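Long-range contacts in endopolygalacturonase (Chondrostereum purpureum, PDB 1KCD), which probably hydrolyses the alpha-1,4 linkages of polygalacturonate chains in plant cell walls: residues 83-88 against 150-155; 94-99 against 117-122; 225-230 against 273-278. All coordinates share one frame; numbering follows the deposited sequence.

Interaction 1 of 3, residues 83-88 against 150-155. With GTK (beta-D-galactofuranuronic acid), chain B; GTR (beta-D-galactopyranuronic acid), chain C.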
loop_
_atom_site.group_PDB
_atom_site.type_symbol
_atom_site.label_atom_id
_atom_site.label_comp_id
_atom_site.label_asym_id
_atom_site.label_seq_id
_atom_site.Cartn_x
_atom_site.Cartn_y
_atom_site.Cartn_z
ATOM N N LEU A 83 -0.608 -12.037 -18.167
ATOM C CA LEU A 83 -0.100 -13.375 -18.533
ATOM C C LEU A 83 -0.115 -14.322 -17.349
ATOM O O LEU A 83 0.106 -15.531 -17.515
ATOM C CB LEU A 83 1.320 -13.272 -19.054
ATOM C CG LEU A 83 1.481 -12.362 -20.287
ATOM C CD1 LEU A 83 2.952 -12.389 -20.727
ATOM C CD2 LEU A 83 0.569 -12.801 -21.430
ATOM N N TYR A 84 -0.335 -13.769 -16.147
ATOM C CA TYR A 84 -0.338 -14.597 -14.942
ATOM C C TYR A 84 -1.710 -14.638 -14.260
ATOM O O TYR A 84 -2.059 -15.651 -13.638
ATOM C CB TYR A 84 0.632 -14.050 -13.896
ATOM C CG TYR A 84 2.060 -13.755 -14.306
ATOM C CD1 TYR A 84 3.080 -14.644 -14.044
ATOM C CD2 TYR A 84 2.359 -12.541 -14.981
ATOM C CE1 TYR A 84 4.391 -14.376 -14.425
ATOM C CE2 TYR A 84 3.680 -12.215 -15.369
ATOM C CZ TYR A 84 4.659 -13.170 -15.075
ATOM O OH TYR A 84 5.959 -12.916 -15.383
ATOM N N TRP A 85 -2.473 -13.543 -14.317
ATOM C CA TRP A 85 -3.703 -13.443 -13.536
ATOM C C TRP A 85 -4.639 -14.621 -13.800
ATOM O O TRP A 85 -4.954 -14.910 -14.976
ATOM C CB TRP A 85 -4.424 -12.126 -13.872
ATOM C CG TRP A 85 -3.643 -10.903 -13.481
ATOM C CD1 TRP A 85 -2.706 -10.785 -12.486
ATOM C CD2 TRP A 85 -3.770 -9.631 -14.110
ATOM N NE1 TRP A 85 -2.236 -9.486 -12.448
ATOM C CE2 TRP A 85 -2.869 -8.775 -13.448
ATOM C CE3 TRP A 85 -4.556 -9.167 -15.179
ATOM C CZ2 TRP A 85 -2.721 -7.434 -13.809
ATOM C CZ3 TRP A 85 -4.393 -7.836 -15.546
ATOM C CH2 TRP A 85 -3.502 -6.996 -14.889
ATOM N N ASP A 86 -5.142 -15.196 -12.704
ATOM C CA ASP A 86 -6.070 -16.334 -12.846
ATOM C C ASP A 86 -7.193 -16.321 -11.833
ATOM O O ASP A 86 -7.875 -17.325 -11.578
ATOM C CB ASP A 86 -5.281 -17.650 -12.723
ATOM C CG ASP A 86 -4.726 -17.840 -11.319
ATOM O OD1 ASP A 86 -4.701 -16.879 -10.534
ATOM O OD2 ASP A 86 -4.304 -19.000 -11.009
ATOM N N GLY A 87 -7.401 -15.150 -11.226
ATOM C CA GLY A 87 -8.471 -15.059 -10.251
ATOM C C GLY A 87 -7.985 -15.485 -8.869
ATOM O O GLY A 87 -8.819 -15.340 -7.917
ATOM N N LYS A 88 -6.780 -15.988 -8.677
ATOM C CA LYS A 88 -6.406 -16.552 -7.356
ATOM C C LYS A 88 -5.285 -15.799 -6.699
ATOM O O LYS A 88 -4.972 -16.078 -5.522
ATOM C CB LYS A 88 -6.037 -18.026 -7.514
ATOM C CG LYS A 88 -7.258 -18.835 -8.048
ATOM C CD LYS A 88 -6.891 -20.307 -8.197
ATOM C CE LYS A 88 -8.095 -21.212 -8.417
ATOM N NZ LYS A 88 -7.654 -22.648 -8.656
ATOM N N HIS A 150 -5.675 -10.082 -8.729
ATOM C CA HIS A 150 -5.997 -10.268 -7.309
ATOM C C HIS A 150 -4.697 -10.092 -6.506
ATOM O O HIS A 150 -3.607 -10.335 -7.069
ATOM C CB HIS A 150 -6.630 -11.637 -7.130
ATOM C CG HIS A 150 -7.310 -11.758 -5.784
ATOM N ND1 HIS A 150 -8.501 -11.112 -5.532
ATOM C CD2 HIS A 150 -6.978 -12.424 -4.645
ATOM C CE1 HIS A 150 -8.891 -11.361 -4.275
ATOM N NE2 HIS A 150 -7.978 -12.169 -3.705
ATOM N N ASN A 151 -4.775 -9.654 -5.277
ATOM C CA ASN A 151 -3.579 -9.378 -4.463
ATOM C C ASN A 151 -2.628 -8.397 -5.132
ATOM O O ASN A 151 -1.409 -8.468 -4.943
ATOM C CB ASN A 151 -2.802 -10.658 -4.053
ATOM C CG ASN A 151 -3.669 -11.568 -3.214
ATOM O OD1 ASN A 151 -3.911 -12.718 -3.598
ATOM N ND2 ASN A 151 -4.077 -11.107 -2.048
ATOM N N THR A 152 -3.246 -7.451 -5.863
ATOM C CA THR A 152 -2.493 -6.445 -6.617
ATOM C C THR A 152 -2.278 -5.174 -5.807
ATOM O O THR A 152 -2.508 -4.054 -6.265
ATOM C CB THR A 152 -3.212 -6.145 -7.952
ATOM O OG1 THR A 152 -4.616 -6.054 -7.674
ATOM C CG2 THR A 152 -2.977 -7.266 -8.967
ATOM N N ASP A 153 -1.780 -5.340 -4.578
ATOM C CA ASP A 153 -1.562 -4.208 -3.702
ATOM C C ASP A 153 -0.756 -3.117 -4.383
ATOM O O ASP A 153 0.228 -3.378 -5.072
ATOM C CB ASP A 153 -0.740 -4.611 -2.456
ATOM C CG ASP A 153 -1.340 -5.694 -1.564
ATOM O OD1 ASP A 153 -2.032 -6.560 -2.120
ATOM O OD2 ASP A 153 -1.070 -5.699 -0.347
ATOM N N GLY A 154 -1.136 -1.851 -4.136
ATOM C CA GLY A 154 -0.357 -0.752 -4.737
ATOM C C GLY A 154 0.990 -0.635 -4.050
ATOM O O GLY A 154 2.054 -0.755 -4.699
ATOM N N PHE A 155 0.985 -0.396 -2.748
ATOM C CA PHE A 155 2.185 -0.217 -1.963
ATOM C C PHE A 155 2.083 -1.077 -0.705
ATOM O O PHE A 155 1.123 -0.898 0.048
ATOM C CB PHE A 155 2.343 1.242 -1.508
ATOM C CG PHE A 155 2.308 2.239 -2.646
ATOM C CD1 PHE A 155 3.549 2.571 -3.261
ATOM C CD2 PHE A 155 1.133 2.795 -3.094
ATOM C CE1 PHE A 155 3.532 3.505 -4.308
ATOM C CE2 PHE A 155 1.147 3.683 -4.142
ATOM C CZ PHE A 155 2.333 4.032 -4.784
HETATM C C1 GTK B . -0.743 -8.610 0.575
HETATM O O1 GTK B . 0.564 -9.094 0.855
HETATM C C2 GTK B . -1.589 -9.570 -0.213
HETATM O O2 GTK B . -2.689 -8.831 -0.796
HETATM C C3 GTK B . -2.215 -10.435 0.905
HETATM O O3 GTK B . -1.452 -11.630 0.993
HETATM C C4 GTK B . -1.985 -9.633 2.192
HETATM O O4 GTK B . -1.343 -8.415 1.842
HETATM C C5 GTK B . -3.211 -9.443 3.081
HETATM O O5 GTK B . -3.974 -8.412 2.474
HETATM C C6 GTK B . -3.017 -9.078 4.522
HETATM O O6B GTK B . -2.393 -10.004 5.251
HETATM O O6A GTK B . -3.360 -8.020 5.017
HETATM C C1 GTR C . -8.967 -10.990 -0.064
HETATM C C2 GTR C . -7.618 -11.614 -0.506
HETATM C C3 GTR C . -6.822 -11.808 0.667
HETATM C C4 GTR C . -6.480 -10.446 1.422
HETATM C C5 GTR C . -7.867 -9.810 1.669
HETATM C C6 GTR C . -7.696 -8.419 2.258
HETATM O O1 GTR C . -9.740 -10.699 -1.210
HETATM O O2 GTR C . -7.918 -12.905 -1.123
HETATM O O3 GTR C . -5.505 -12.374 0.304
HETATM O O4 GTR C . -5.659 -9.587 0.571
HETATM O O5 GTR C . -8.613 -9.694 0.444
HETATM O O6A GTR C . -7.975 -7.382 1.618
HETATM O O6B GTR C . -7.259 -8.360 3.419
#
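The His150 imidazole has the carbonyl oxygens of Gly87 and Lys88 oblique to it, Lys88 O lying 4.3 Å from His150 CD2, while galactopyranuronate GTR meets its edge. There His150 NE2 and GTR O2 form an almost straight 2.7 Å hydrogen bond (171°); with CG anti to the backbone N (chi1 -165°), the ring reaches out to the sugar. The Trp85 indole and Thr152 cross at about a right angle, Trp85 NE1 to Thr152 CG2 4.2 Å; NE1 itself donates to Ser117 O. No hydrogen bond joins the two segments directly, and an Asx turn, Lys88 N to Asp86 OD1 at 2.9 Å, shapes the 83-88 loop. The Asn151 amide spans two sugars: ND2 donates to GTR O3 at 3.0 Å and to O2 of galactofuranuronate GTK at 2.9 Å, while OD1, accepting from Thr90 N, fixes its rotation. Asp153 OD1 lies 2.7 Å from GTK O2, and an alanine here would probably leave that hydroxyl without its carboxylate neighbour and the sugar freer to shift. Together with Asn91 and Asp173, the 150-155 loop lines the galacturonate-binding cleft of a family 28 right-handed parallel beta-helix.

Interaction 2 of 3, residues 94-99 against 117-122; sequences THKPHP and SPAQAI. With GTK (beta-D-galactofuranuronic acid), chain B.
Pro97 O, Ala119 N and Gln120 O are gathered by one water, each 2.8 Å from its oxygen. The water gives its protons to the two carbonyls and accepts from the amide, so three polar backbone groups are satisfied where the segments share no direct hydrogen bond. Beside it, the Pro97 and Pro118 rings cross at about a right angle, Pro97 CD against Pro118 CB. Lys96 touches Ala119 with its root, CB to CB 3.8 Å. Bends at chi2 and chi4 then lead the lysine chain away, so that Lys96 NZ donates to Thr94 O at 2.8 Å; the ammonium also forms a salt bridge with Asp86 and bonds Gly89 O. His98 and Gln120 lie side by side and point the same way, ring and amide planes 22° apart. Gln120 OE1 sits oblique to the imidazole, 3.1 Å from His98 CB, and although it is also near ND1 the angle is too poor for a hydrogen bond. A bend at chi2 (93°) turns the Gln120 amide so that its NE2 donates to O1 of galactofuranuronate GTK at 3.2 Å (160°). A cis peptide precedes Pro99, whose CA makes a CA-H...O contact with Gln120 O at 3.3 Å. That carbonyl therefore serves both the water and a carbon donor. The chemistry is thus divided: proline, alanine and lysine methylene surfaces with a bridging water join the two loops, while the Gln120 amide spends one N-H on the sugar, which ties the loop pairing to one wall of the binding cleft.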
loop_
_atom_site.group_PDB
_atom_site.type_symbol
_atom_site.label_atom_id
_atom_site.label_comp_id
_atom_site.label_asym_id
_atom_site.label_seq_id
_atom_site.Cartn_x
_atom_site.Cartn_y
_atom_site.Cartn_z
ATOM N N THR A 94 -1.744 -20.025 -10.386
ATOM C CA THR A 94 -0.463 -19.808 -11.049
ATOM C C THR A 94 0.487 -19.058 -10.151
ATOM O O THR A 94 0.096 -18.241 -9.322
ATOM C CB THR A 94 -0.700 -19.020 -12.327
ATOM O OG1 THR A 94 -1.313 -17.784 -11.970
ATOM C CG2 THR A 94 -1.579 -19.802 -13.309
ATOM N N HIS A 95 1.786 -19.278 -10.317
ATOM C CA HIS A 95 2.781 -18.461 -9.643
ATOM C C HIS A 95 2.667 -17.026 -10.122
ATOM O O HIS A 95 2.560 -16.741 -11.325
ATOM C CB HIS A 95 4.168 -19.065 -9.937
ATOM C CG HIS A 95 5.305 -18.202 -9.524
ATOM N ND1 HIS A 95 5.794 -18.160 -8.230
ATOM C CD2 HIS A 95 6.069 -17.336 -10.251
ATOM C CE1 HIS A 95 6.806 -17.296 -8.190
ATOM N NE2 HIS A 95 6.993 -16.789 -9.425
ATOM N N LYS A 96 2.706 -16.094 -9.149
ATOM C CA LYS A 96 2.734 -14.672 -9.444
ATOM C C LYS A 96 4.035 -14.084 -8.937
ATOM O O LYS A 96 4.217 -14.060 -7.718
ATOM C CB LYS A 96 1.548 -13.938 -8.786
ATOM C CG LYS A 96 0.173 -14.666 -8.816
ATOM C CD LYS A 96 -0.348 -14.825 -10.224
ATOM C CE LYS A 96 -1.843 -15.277 -10.218
ATOM N NZ LYS A 96 -2.156 -16.542 -9.426
ATOM N N PRO A 97 4.967 -13.618 -9.762
ATOM C CA PRO A 97 6.165 -12.961 -9.204
ATOM C C PRO A 97 5.749 -11.782 -8.374
ATOM O O PRO A 97 5.081 -10.880 -8.869
ATOM C CB PRO A 97 6.965 -12.582 -10.449
ATOM C CG PRO A 97 6.493 -13.537 -11.522
ATOM C CD PRO A 97 5.014 -13.742 -11.227
ATOM N N HIS A 98 6.134 -11.733 -7.109
ATOM C CA HIS A 98 5.717 -10.623 -6.237
ATOM C C HIS A 98 6.787 -10.445 -5.150
ATOM O O HIS A 98 7.436 -11.427 -4.750
ATOM C CB HIS A 98 4.332 -10.869 -5.658
ATOM C CG HIS A 98 4.269 -11.993 -4.670
ATOM N ND1 HIS A 98 4.287 -11.828 -3.298
ATOM C CD2 HIS A 98 4.179 -13.316 -4.905
ATOM C CE1 HIS A 98 4.218 -13.021 -2.753
ATOM N NE2 HIS A 98 4.148 -13.936 -3.673
ATOM N N PRO A 99 6.940 -9.219 -4.644
ATOM C CA PRO A 99 6.380 -8.014 -5.218
ATOM C C PRO A 99 7.000 -7.808 -6.589
ATOM O O PRO A 99 8.020 -8.441 -6.952
ATOM C CB PRO A 99 6.826 -6.924 -4.222
ATOM C CG PRO A 99 8.145 -7.460 -3.722
ATOM C CD PRO A 99 7.900 -8.951 -3.567
ATOM N N SER A 117 1.115 -5.225 -12.669
ATOM C CA SER A 117 1.902 -6.126 -11.838
ATOM C C SER A 117 1.261 -7.516 -11.776
ATOM O O SER A 117 0.026 -7.645 -11.736
ATOM C CB SER A 117 2.061 -5.543 -10.449
ATOM O OG SER A 117 0.793 -5.379 -9.797
ATOM N N PRO A 118 2.047 -8.574 -11.711
ATOM C CA PRO A 118 1.464 -9.917 -11.526
ATOM C C PRO A 118 0.624 -10.006 -10.260
ATOM O O PRO A 118 -0.443 -10.653 -10.334
ATOM C CB PRO A 118 2.691 -10.834 -11.508
ATOM C CG PRO A 118 3.716 -10.096 -12.401
ATOM C CD PRO A 118 3.516 -8.640 -12.020
ATOM N N ALA A 119 1.117 -9.441 -9.176
ATOM C CA ALA A 119 0.327 -9.395 -7.924
ATOM C C ALA A 119 0.789 -8.157 -7.187
ATOM O O ALA A 119 0.598 -7.058 -7.747
ATOM C CB ALA A 119 0.444 -10.690 -7.169
ATOM N N GLN A 120 1.359 -8.222 -6.007
ATOM C CA GLN A 120 1.636 -7.004 -5.246
ATOM C C GLN A 120 2.629 -6.147 -6.033
ATOM O O GLN A 120 3.641 -6.666 -6.560
ATOM C CB GLN A 120 2.242 -7.353 -3.907
ATOM C CG GLN A 120 1.216 -8.077 -2.998
ATOM C CD GLN A 120 1.312 -9.581 -3.137
ATOM O OE1 GLN A 120 1.680 -10.154 -4.136
ATOM N NE2 GLN A 120 0.897 -10.304 -2.089
ATOM N N ALA A 121 2.360 -4.851 -6.137
ATOM C CA ALA A 121 3.077 -4.001 -7.092
ATOM C C ALA A 121 4.381 -3.464 -6.538
ATOM O O ALA A 121 5.474 -3.836 -7.019
ATOM C CB ALA A 121 2.169 -2.884 -7.598
ATOM N N ILE A 122 4.319 -2.625 -5.509
ATOM C CA ILE A 122 5.549 -2.000 -4.981
ATOM C C ILE A 122 5.741 -2.306 -3.505
ATOM O O ILE A 122 4.876 -1.942 -2.682
ATOM C CB ILE A 122 5.485 -0.475 -5.207
ATOM C CG1 ILE A 122 5.262 -0.146 -6.690
ATOM C CG2 ILE A 122 6.749 0.207 -4.668
ATOM C CD1 ILE A 122 5.134 1.346 -6.950
HETATM C C1 GTK B . -0.743 -8.610 0.575
HETATM O O1 GTK B . 0.564 -9.094 0.855
HETATM C C2 GTK B . -1.589 -9.570 -0.213
HETATM O O2 GTK B . -2.689 -8.831 -0.796
HETATM C C3 GTK B . -2.215 -10.435 0.905
HETATM O O3 GTK B . -1.452 -11.630 0.993
HETATM C C4 GTK B . -1.985 -9.633 2.192
HETATM O O4 GTK B . -1.343 -8.415 1.842
HETATM C C5 GTK B . -3.211 -9.443 3.081
HETATM O O5 GTK B . -3.974 -8.412 2.474
HETATM C C6 GTK B . -3.017 -9.078 4.522
HETATM O O6B GTK B . -2.393 -10.004 5.251
HETATM O O6A GTK B . -3.360 -8.020 5.017
HETATM O O HOH W 1 3.697 -8.467 -8.694
#

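Interaction 3 of 3, residues 225-230 against 273-278; sequences VRIKAQ and APFSDV. With GTR (beta-D-galactopyranuronic acid), chain C; GTK (beta-D-galactofuranuronic acid), chain B.
The CH-pi contact is the central one: Ile227 CG2 lies over one face of the Phe275 ring, offset toward its rim, 3.7 Å from the centroid and 19° off the normal. With CG2 anti to the backbone N, this branch is set over the ring while CG1 carries CD1 toward Val278, and the isoleucine and the phenylalanine run alongside each other in opposite senses. Apolar contacts extend the patch to both ends. Ile227 CD1 meets Val278 CG2 tip to tip at 3.9 Å, Ala229 CB approaches Phe275 CZ to 3.6 Å, and the CB methyls of Ala229 and Ala273 touch at 3.8 Å. Strands 226-230 and 275-278 run nearly antiparallel (170°) but share no hydrogen bond; they face each other across the interior of the beta-helix from different sheets. Hydrogen bonds to the sugar carboxylates occupy the other side of strand 226-230. Arg226 NH2 donates to GTR O6A at 2.8 Å, nearly straight (168°), and NH1 to O6B at 3.2 Å. Lys228 NZ joins two sugars, GTR O6B at 2.9 Å and GTK O6A at 2.7 Å, while its CE lies over the Arg226 guanidinium. Asp174 makes salt bridges with both cations and probably moderates their charge. Alternation along the strand thus gives it two chemistries: Ile227 and Ala229 pack into the hydrophobic interior, whereas Arg226 and Lys228 present positive charge suited to the carboxylates of galacturonate.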
loop_
_atom_site.group_PDB
_atom_site.type_symbol
_atom_site.label_atom_id
_atom_site.label_comp_id
_atom_site.label_asym_id
_atom_site.label_seq_id
_atom_site.Cartn_x
_atom_site.Cartn_y
_atom_site.Cartn_z
ATOM N N VAL A 225 -11.288 2.564 4.900
ATOM C CA VAL A 225 -10.049 2.431 5.689
ATOM C C VAL A 225 -10.173 1.240 6.624
ATOM O O VAL A 225 -11.253 0.980 7.163
ATOM C CB VAL A 225 -9.664 3.714 6.456
ATOM C CG1 VAL A 225 -9.501 4.882 5.487
ATOM C CG2 VAL A 225 -10.699 4.043 7.553
ATOM N N ARG A 226 -9.039 0.539 6.776
ATOM C CA ARG A 226 -8.977 -0.553 7.726
ATOM C C ARG A 226 -7.703 -0.528 8.565
ATOM O O ARG A 226 -6.630 -0.176 8.088
ATOM C CB ARG A 226 -8.940 -1.895 6.971
ATOM C CG ARG A 226 -10.239 -2.462 6.429
ATOM C CD ARG A 226 -9.964 -3.973 6.146
ATOM N NE ARG A 226 -9.153 -3.976 4.895
ATOM C CZ ARG A 226 -8.887 -5.085 4.230
ATOM N NH1 ARG A 226 -9.285 -6.293 4.683
ATOM N NH2 ARG A 226 -8.167 -5.067 3.102
ATOM N N ILE A 227 -7.885 -0.990 9.821
ATOM C CA ILE A 227 -6.742 -1.415 10.608
ATOM C C ILE A 227 -7.011 -2.854 10.962
ATOM O O ILE A 227 -7.992 -3.125 11.664
ATOM C CB ILE A 227 -6.514 -0.571 11.873
ATOM C CG1 ILE A 227 -6.496 0.920 11.475
ATOM C CG2 ILE A 227 -5.247 -1.026 12.618
ATOM C CD1 ILE A 227 -6.301 1.817 12.723
ATOM N N LYS A 228 -6.216 -3.758 10.425
ATOM C CA LYS A 228 -6.441 -5.194 10.583
ATOM C C LYS A 228 -5.267 -5.821 11.277
ATOM O O LYS A 228 -4.129 -5.614 10.877
ATOM C CB LYS A 228 -6.626 -5.863 9.194
ATOM C CG LYS A 228 -5.883 -5.275 7.984
ATOM C CD LYS A 228 -6.072 -6.144 6.726
ATOM C CE LYS A 228 -5.496 -5.410 5.483
ATOM N NZ LYS A 228 -5.371 -6.304 4.353
ATOM N N ALA A 229 -5.552 -6.593 12.313
ATOM C CA ALA A 229 -4.523 -7.351 12.981
ATOM C C ALA A 229 -4.919 -8.806 12.997
ATOM O O ALA A 229 -6.074 -9.159 13.255
ATOM C CB ALA A 229 -4.287 -6.889 14.427
ATOM N N GLN A 230 -3.916 -9.657 12.686
ATOM C CA GLN A 230 -4.172 -11.088 12.763
ATOM C C GLN A 230 -4.622 -11.472 14.168
ATOM O O GLN A 230 -4.003 -11.069 15.163
ATOM C CB GLN A 230 -2.859 -11.837 12.418
ATOM C CG GLN A 230 -2.484 -11.591 10.950
ATOM C CD GLN A 230 -1.116 -12.050 10.522
ATOM O OE1 GLN A 230 -0.547 -12.968 11.128
ATOM N NE2 GLN A 230 -0.592 -11.478 9.439
ATOM N N ALA A 273 -2.206 -7.606 19.796
ATOM C CA ALA A 273 -1.767 -6.556 18.861
ATOM C C ALA A 273 -2.510 -5.277 19.177
ATOM O O ALA A 273 -3.289 -4.756 18.357
ATOM C CB ALA A 273 -2.041 -7.050 17.443
ATOM N N PRO A 274 -2.330 -4.745 20.376
ATOM C CA PRO A 274 -3.113 -3.626 20.842
ATOM C C PRO A 274 -3.046 -2.425 19.869
ATOM O O PRO A 274 -1.977 -2.077 19.356
ATOM C CB PRO A 274 -2.454 -3.202 22.193
ATOM C CG PRO A 274 -1.120 -3.915 22.172
ATOM C CD PRO A 274 -1.377 -5.203 21.417
ATOM N N PHE A 275 -4.211 -1.808 19.700
ATOM C CA PHE A 275 -4.370 -0.588 18.932
ATOM C C PHE A 275 -4.600 0.568 19.905
ATOM O O PHE A 275 -5.465 0.459 20.789
ATOM C CB PHE A 275 -5.558 -0.600 17.981
ATOM C CG PHE A 275 -5.604 -1.684 16.929
ATOM C CD1 PHE A 275 -4.480 -2.431 16.586
ATOM C CD2 PHE A 275 -6.826 -1.959 16.290
ATOM C CE1 PHE A 275 -4.602 -3.433 15.602
ATOM C CE2 PHE A 275 -6.916 -2.904 15.289
ATOM C CZ PHE A 275 -5.805 -3.664 14.940
ATOM N N SER A 276 -3.893 1.664 19.674
ATOM C CA SER A 276 -4.126 2.847 20.495
ATOM C C SER A 276 -4.075 4.097 19.641
ATOM O O SER A 276 -3.433 4.176 18.579
ATOM C CB SER A 276 -3.123 2.946 21.621
ATOM O OG SER A 276 -1.835 2.829 21.177
ATOM N N ASP A 277 -4.734 5.111 20.163
ATOM C CA ASP A 277 -4.616 6.483 19.638
ATOM C C ASP A 277 -4.917 6.576 18.168
ATOM O O ASP A 277 -4.075 7.011 17.373
ATOM C CB ASP A 277 -3.236 7.025 19.984
ATOM C CG ASP A 277 -3.044 7.127 21.491
ATOM O OD1 ASP A 277 -3.955 6.855 22.356
ATOM O OD2 ASP A 277 -1.890 7.524 21.847
ATOM N N VAL A 278 -6.158 6.210 17.806
ATOM C CA VAL A 278 -6.625 6.249 16.393
ATOM C C VAL A 278 -7.660 7.375 16.305
ATOM O O VAL A 278 -8.702 7.280 16.962
ATOM C CB VAL A 278 -7.258 4.899 16.005
ATOM C CG1 VAL A 278 -7.839 4.952 14.607
ATOM C CG2 VAL A 278 -6.240 3.753 16.104
HETATM C C1 GTR C . -8.967 -10.990 -0.064
HETATM C C2 GTR C . -7.618 -11.614 -0.506
HETATM C C3 GTR C . -6.822 -11.808 0.667
HETATM C C4 GTR C . -6.480 -10.446 1.422
HETATM C C5 GTR C . -7.867 -9.810 1.669
HETATM C C6 GTR C . -7.696 -8.419 2.258
HETATM O O1 GTR C . -9.740 -10.699 -1.210
HETATM O O2 GTR C . -7.918 -12.905 -1.123
HETATM O O3 GTR C . -5.505 -12.374 0.304
HETATM O O4 GTR C . -5.659 -9.587 0.571
HETATM O O5 GTR C . -8.613 -9.694 0.444
HETATM O O6A GTR C . -7.975 -7.382 1.618
HETATM O O6B GTR C . -7.259 -8.360 3.419
HETATM C C1 GTK B . -0.743 -8.610 0.575
HETATM O O1 GTK B . 0.564 -9.094 0.855
HETATM C C2 GTK B . -1.589 -9.570 -0.213
HETATM O O2 GTK B . -2.689 -8.831 -0.796
HETATM C C3 GTK B . -2.215 -10.435 0.905
HETATM O O3 GTK B . -1.452 -11.630 0.993
HETATM C C4 GTK B . -1.985 -9.633 2.192
HETATM O O4 GTK B . -1.343 -8.415 1.842
HETATM C C5 GTK B . -3.211 -9.443 3.081
HETATM O O5 GTK B . -3.974 -8.412 2.474
HETATM C C6 GTK B . -3.017 -9.078 4.522
HETATM O O6B GTK B . -2.393 -10.004 5.251
HETATM O O6A GTK B . -3.360 -8.020 5.017
#

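In the fold
Along the chain, interaction 2 falls within the span that interaction 1 encloses, and interaction 3 follows both. The first two have centres 6 Å apart and touch directly through a salt bridge between their loops and through the backbone of Asp153 and Ala121, forming one loop cluster. Interaction 3 lies about 25 Å from interaction 1 and 26 Å from interaction 2, centre to centre. Its strand 226-230 nonetheless belongs to the same parallel sheet as strands 101-104, 122-127 and 155-158, which the loops of interactions 1 and 2 lead into. All three meet galactofuranuronate GTK, and interactions 1 and 3 also galactopyranuronate GTR, so several coils along the beta-helix contribute to one sugar-binding cleft.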